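Local coordinates for sensor protein (Vibrio cholerae, PDB 3BY9), which probably senses C4-dicarboxylates such as succinate through this periplasmic domain of the histidine kinase DctB, which is thought to pass the signal on by phosphorylating its own histidine, at residues D74-D79 / I85-W90; I97-A102 / G122-Q127. All blocks are in the same frame, centred on the assembly; numbering follows the deposited sequence.

Contact 1. Residues D74-D79 / I85-W90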
loop_
_atom_site.group_PDB
_atom_site.type_symbol
_atom_site.label_atom_id
_atom_site.label_comp_id
_atom_site.label_asym_id
_atom_site.label_seq_id
_atom_site.Cartn_x
_atom_site.Cartn_y
_atom_site.Cartn_z
ATOM N N ASP A 74 -6.025 10.549 -3.439
ATOM C CA ASP A 74 -7.202 10.563 -4.302
ATOM C C ASP A 74 -8.386 9.959 -3.566
ATOM O O ASP A 74 -8.189 9.072 -2.745
ATOM C CB ASP A 74 -6.951 9.668 -5.539
ATOM C CG ASP A 74 -5.669 10.041 -6.275
ATOM O OD1 ASP A 74 -5.694 10.997 -7.097
ATOM O OD2 ASP A 74 -4.636 9.400 -6.002
ATOM N N THR A 75 -9.595 10.409 -3.903
ATOM C CA THR A 75 -10.818 9.846 -3.256
ATOM C C THR A 75 -11.757 9.702 -4.462
ATOM O O THR A 75 -12.047 10.687 -5.121
ATOM C CB THR A 75 -11.410 10.805 -2.216
ATOM O OG1 THR A 75 -10.449 11.019 -1.152
ATOM C CG2 THR A 75 -12.693 10.195 -1.610
ATOM N N TYR A 76 -12.251 8.473 -4.710
ATOM C CA TYR A 76 -12.987 8.298 -5.956
ATOM C C TYR A 76 -14.072 7.238 -5.825
ATOM O O TYR A 76 -13.939 6.286 -5.061
ATOM C CB TYR A 76 -12.029 7.944 -7.121
ATOM C CG TYR A 76 -11.060 6.807 -6.875
ATOM C CD1 TYR A 76 -11.206 5.593 -7.558
ATOM C CD2 TYR A 76 -9.941 6.965 -6.011
ATOM C CE1 TYR A 76 -10.240 4.554 -7.401
ATOM C CE2 TYR A 76 -9.013 5.942 -5.860
ATOM C CZ TYR A 76 -9.154 4.773 -6.538
ATOM O OH TYR A 76 -8.173 3.816 -6.390
ATOM N N LEU A 77 -15.113 7.440 -6.621
ATOM C CA LEU A 77 -16.333 6.615 -6.582
ATOM C C LEU A 77 -16.454 5.738 -7.801
ATOM O O LEU A 77 -16.371 6.224 -8.911
ATOM C CB LEU A 77 -17.540 7.589 -6.506
ATOM C CG LEU A 77 -18.922 6.948 -6.450
ATOM C CD1 LEU A 77 -19.115 6.275 -5.069
ATOM C CD2 LEU A 77 -19.964 8.058 -6.547
ATOM N N ILE A 78 -16.691 4.436 -7.575
ATOM C CA ILE A 78 -16.737 3.474 -8.674
ATOM C C ILE A 78 -18.121 2.828 -8.748
ATOM O O ILE A 78 -18.689 2.486 -7.711
ATOM C CB ILE A 78 -15.677 2.403 -8.394
ATOM C CG1 ILE A 78 -14.301 3.090 -8.106
ATOM C CG2 ILE A 78 -15.481 1.551 -9.620
ATOM C CD1 ILE A 78 -13.198 2.057 -7.810
ATOM N N ASP A 79 -18.663 2.655 -9.969
ATOM C CA ASP A 79 -19.958 2.017 -10.088
ATOM C C ASP A 79 -19.867 0.505 -9.881
ATOM O O ASP A 79 -18.816 -0.033 -9.610
ATOM C CB ASP A 79 -20.646 2.420 -11.425
ATOM C CG ASP A 79 -20.022 1.780 -12.665
ATOM O OD1 ASP A 79 -19.212 0.860 -12.547
ATOM O OD2 ASP A 79 -20.379 2.213 -13.796
ATOM N N ILE A 85 -16.774 6.820 -11.726
ATOM C CA ILE A 85 -17.733 7.800 -12.214
ATOM C C ILE A 85 -17.549 9.199 -11.620
ATOM O O ILE A 85 -18.053 10.141 -12.179
ATOM C CB ILE A 85 -19.204 7.368 -12.004
ATOM C CG1 ILE A 85 -19.534 7.268 -10.499
ATOM C CG2 ILE A 85 -19.496 6.020 -12.687
ATOM C CD1 ILE A 85 -21.093 7.157 -10.337
ATOM N N ALA A 86 -16.870 9.324 -10.476
ATOM C CA ALA A 86 -16.640 10.673 -9.922
ATOM C C ALA A 86 -15.336 10.566 -9.140
ATOM O O ALA A 86 -14.996 9.510 -8.631
ATOM C CB ALA A 86 -17.815 11.113 -9.002
ATOM N N SER A 87 -14.600 11.669 -9.032
ATOM C CA SER A 87 -13.313 11.531 -8.385
ATOM C C SER A 87 -12.734 12.883 -7.978
ATOM O O SER A 87 -12.955 13.884 -8.644
ATOM C CB SER A 87 -12.336 10.899 -9.396
ATOM O OG SER A 87 -11.024 10.762 -8.824
ATOM N N SER A 88 -11.977 12.903 -6.891
ATOM C CA SER A 88 -11.334 14.139 -6.461
ATOM C C SER A 88 -10.341 14.645 -7.497
ATOM O O SER A 88 -10.015 15.856 -7.497
ATOM C CB SER A 88 -10.590 13.869 -5.131
ATOM O OG SER A 88 -9.580 12.881 -5.342
ATOM N N ASN A 89 -9.838 13.758 -8.374
ATOM C CA ASN A 89 -8.840 14.193 -9.375
ATOM C C ASN A 89 -9.415 14.454 -10.763
ATOM O O ASN A 89 -8.688 14.482 -11.763
ATOM C CB ASN A 89 -7.685 13.159 -9.456
ATOM C CG ASN A 89 -8.171 11.724 -9.724
ATOM O OD1 ASN A 89 -9.113 11.531 -10.466
ATOM N ND2 ASN A 89 -7.527 10.736 -9.110
ATOM N N TRP A 90 -10.734 14.710 -10.792
ATOM C CA TRP A 90 -11.455 14.907 -12.036
ATOM C C TRP A 90 -10.869 16.037 -12.896
ATOM O O TRP A 90 -10.999 15.987 -14.124
ATOM C CB TRP A 90 -12.919 15.233 -11.759
ATOM C CG TRP A 90 -13.109 16.562 -11.105
ATOM C CD1 TRP A 90 -13.009 16.862 -9.790
ATOM C CD2 TRP A 90 -13.409 17.789 -11.791
ATOM N NE1 TRP A 90 -13.249 18.219 -9.591
ATOM C CE2 TRP A 90 -13.483 18.799 -10.818
ATOM C CE3 TRP A 90 -13.610 18.112 -13.138
ATOM C CZ2 TRP A 90 -13.755 20.131 -11.143
ATOM C CZ3 TRP A 90 -13.884 19.463 -13.470
ATOM C CH2 TRP A 90 -13.952 20.431 -12.471
HETATM O O HOH W 1 -7.186 13.786 -6.137
#
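D74 reaches the turn after the partner strand through its carboxylate: N89 ND2 donates to D74 OD1 over 2.7 Å, with the oxygen in the amide plane of N89 but the N-H arriving from above the carboxylate. The same OD1 forms a salt bridge with R94, so a short acidic side chain suits a place where two donors converge. T75 makes two hydrogen bonds with S88. Its N donates to S88 OG at 2.9 Å and its O accepts from S88 N at 2.8 Å, the serine hydroxyl doing what a strand carbonyl would do; S88 OG stands between its own N and carbonyl carbon (chi1 62°), the rotamer that turns it toward T75. T75 OG1 bonds N67 of helix 53-70. Strands 74-79 and 84-87 form an antiparallel hairpin at the edge of the five-stranded sheet of a PAS-like sensor domain. Y76 and S87 are its non-hydrogen-bonded pair, Y76 CB lying 3.4 Å from S87 OG, while the phenol swings away to bond Y106, a succinate-site residue. L77 faces both I85 and A86, a classic beta bulge: L77 N donates to A86 O and L77 O accepts from I85 N, each at 2.9 Å. L77 CD2 touches I85 CG1 at 4.1 Å where the side chains pass at a slant, and helix 41-48 packs against both. D79 rests CB on I85 CG2, while its carboxylate accepts from backbone F81 and N83 in the connecting turn.

Contact 2. Residues I97-A102 / G122-Q127; sequences IGRNFA and GSTSGQ
R99 and T124 approach from opposite directions, and the threonine lies over one face of the guanidinium. T124 CG2 sits 3.5 Å above that plane, offset toward its rim, and is 3.6 Å from R99 NH2. T124 OG1 is 3.1 Å from R99 NH1, but the angle is poor for a hydrogen bond; this is contact over a flat cation. Beside it the F101 ring presents its edge to two hydroxyls, with S123 OG 3.5 Å from F101 CE1 and T124 OG1 3.9 Å from F101 CZ. Phenylalanine suits this place because its polarised rim C-H groups can meet oxygen, while the ring also packs on Y106. Within the R99 side chain, CG, set beside the backbone N by chi1 (-54°), comes within 3.9 Å of T124 OG1, and the bend at chi2 turns the rest of the chain. Next to F101, N100 OD1 accepts from A102 N at 2.9 Å, an Asx turn, and the N100 amide nitrogen donates to N83 and F81 in the hairpin turn. Within 122-127, S125 OG accepts from Q127 N in an ST turn; G126, with positive phi, allows the chain to turn back, and its N bonds G122 O. These bonds probably help hold the loop in the shape in which S123 N, T124 N and S125 OG hydrogen-bond a bound succinate; 122-127 is thus the ligand-binding loop of a PAS-like dicarboxylate sensor pocket.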
loop_
_atom_site.group_PDB
_atom_site.type_symbol
_atom_site.label_atom_id
_atom_site.label_comp_id
_atom_site.label_asym_id
_atom_site.label_seq_id
_atom_site.Cartn_x
_atom_site.Cartn_y
_atom_site.Cartn_z
ATOM N N ILE A 97 -11.338 9.428 -13.883
ATOM C CA ILE A 97 -12.706 9.336 -14.435
ATOM C C ILE A 97 -12.752 8.472 -15.711
ATOM O O ILE A 97 -11.937 8.657 -16.628
ATOM C CB ILE A 97 -13.264 10.734 -14.778
ATOM C CG1 ILE A 97 -13.324 11.615 -13.522
ATOM C CG2 ILE A 97 -14.679 10.611 -15.394
ATOM C CD1 ILE A 97 -14.392 11.311 -12.582
ATOM N N GLY A 98 -13.671 7.499 -15.739
ATOM C CA GLY A 98 -13.798 6.677 -16.939
ATOM C C GLY A 98 -12.927 5.429 -16.919
ATOM O O GLY A 98 -13.094 4.536 -17.766
ATOM N N ARG A 99 -12.010 5.324 -15.954
ATOM C CA ARG A 99 -11.120 4.148 -15.942
ATOM C C ARG A 99 -11.814 3.077 -15.132
ATOM O O ARG A 99 -12.450 3.396 -14.118
ATOM C CB ARG A 99 -9.780 4.467 -15.233
ATOM C CG ARG A 99 -9.054 5.667 -15.771
ATOM C CD ARG A 99 -8.702 5.507 -17.223
ATOM N NE ARG A 99 -7.604 6.396 -17.598
ATOM C CZ ARG A 99 -6.315 6.065 -17.542
ATOM N NH1 ARG A 99 -5.942 4.862 -17.122
ATOM N NH2 ARG A 99 -5.389 6.937 -17.927
ATOM N N ASN A 100 -11.632 1.814 -15.537
ATOM C CA ASN A 100 -12.280 0.703 -14.844
ATOM C C ASN A 100 -11.280 -0.019 -13.972
ATOM O O ASN A 100 -10.159 -0.319 -14.438
ATOM C CB ASN A 100 -12.921 -0.209 -15.907
ATOM C CG ASN A 100 -13.682 -1.358 -15.277
ATOM O OD1 ASN A 100 -13.074 -2.280 -14.749
ATOM N ND2 ASN A 100 -15.003 -1.295 -15.332
ATOM N N PHE A 101 -11.641 -0.285 -12.695
ATOM C CA PHE A 101 -10.717 -0.956 -11.759
ATOM C C PHE A 101 -11.307 -2.268 -11.216
ATOM O O PHE A 101 -10.986 -2.670 -10.103
ATOM C CB PHE A 101 -10.393 -0.012 -10.605
ATOM C CG PHE A 101 -9.667 1.245 -11.069
ATOM C CD1 PHE A 101 -8.437 1.138 -11.680
ATOM C CD2 PHE A 101 -10.251 2.498 -10.950
ATOM C CE1 PHE A 101 -7.765 2.292 -12.205
ATOM C CE2 PHE A 101 -9.591 3.666 -11.452
ATOM C CZ PHE A 101 -8.345 3.543 -12.091
ATOM N N ALA A 102 -12.175 -2.901 -12.009
ATOM C CA ALA A 102 -12.795 -4.161 -11.516
ATOM C C ALA A 102 -11.730 -5.204 -11.292
ATOM O O ALA A 102 -11.946 -6.146 -10.544
ATOM C CB ALA A 102 -13.823 -4.698 -12.538
ATOM N N GLY A 122 0.049 2.605 -8.437
ATOM C CA GLY A 122 -1.096 3.138 -9.162
ATOM C C GLY A 122 -0.987 3.080 -10.677
ATOM O O GLY A 122 -0.012 3.543 -11.250
ATOM N N SER A 123 -2.049 2.570 -11.316
ATOM C CA SER A 123 -2.053 2.383 -12.758
ATOM C C SER A 123 -2.228 3.628 -13.594
ATOM O O SER A 123 -1.750 3.676 -14.726
ATOM C CB SER A 123 -3.140 1.385 -13.151
ATOM O OG SER A 123 -4.412 1.959 -12.949
ATOM N N THR A 124 -2.930 4.617 -13.080
ATOM C CA THR A 124 -3.154 5.825 -13.880
ATOM C C THR A 124 -2.162 6.872 -13.454
ATOM O O THR A 124 -1.580 7.591 -14.293
ATOM C CB THR A 124 -4.583 6.351 -13.662
ATOM O OG1 THR A 124 -5.541 5.346 -14.062
ATOM C CG2 THR A 124 -4.812 7.630 -14.482
ATOM N N SER A 125 -1.951 6.943 -12.143
ATOM C CA SER A 125 -1.048 7.920 -11.538
ATOM C C SER A 125 0.450 7.549 -11.627
ATOM O O SER A 125 1.314 8.423 -11.696
ATOM C CB SER A 125 -1.414 8.043 -10.059
ATOM O OG SER A 125 -1.136 6.804 -9.403
ATOM N N GLY A 126 0.755 6.260 -11.583
ATOM C CA GLY A 126 2.155 5.851 -11.536
ATOM C C GLY A 126 2.742 6.072 -10.138
ATOM O O GLY A 126 3.978 6.028 -9.908
ATOM N N GLN A 127 1.867 6.270 -9.157
ATOM C CA GLN A 127 2.282 6.523 -7.789
ATOM C C GLN A 127 1.854 5.421 -6.846
ATOM O O GLN A 127 0.706 4.951 -6.922
ATOM C CB GLN A 127 1.673 7.848 -7.313
ATOM C CG GLN A 127 2.309 9.086 -7.996
ATOM C CD GLN A 127 3.815 9.223 -7.686
ATOM O OE1 GLN A 127 4.223 9.270 -6.517
ATOM N NE2 GLN A 127 4.636 9.288 -8.737
#

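From the N terminus, the helices up to 53-70 come first, and contact 1 then closes the short hairpin of strands 74-79 and 84-87. The chain runs on through a loop that passes back along this hairpin, where I97 CD1 packs 3.5 Å from A86 CA. Contact 2 opens here and closes only after helix 105-110 and strand 116-121, at the loop 122-127 before strand 128-138. The two closures therefore follow in series, neither nested nor crossed, with centres about 10 Å apart. Contact 1 fastens an edge strand to the sheet, whereas contact 2 joins the loop before helix 105-110 to the succinate-binding loop.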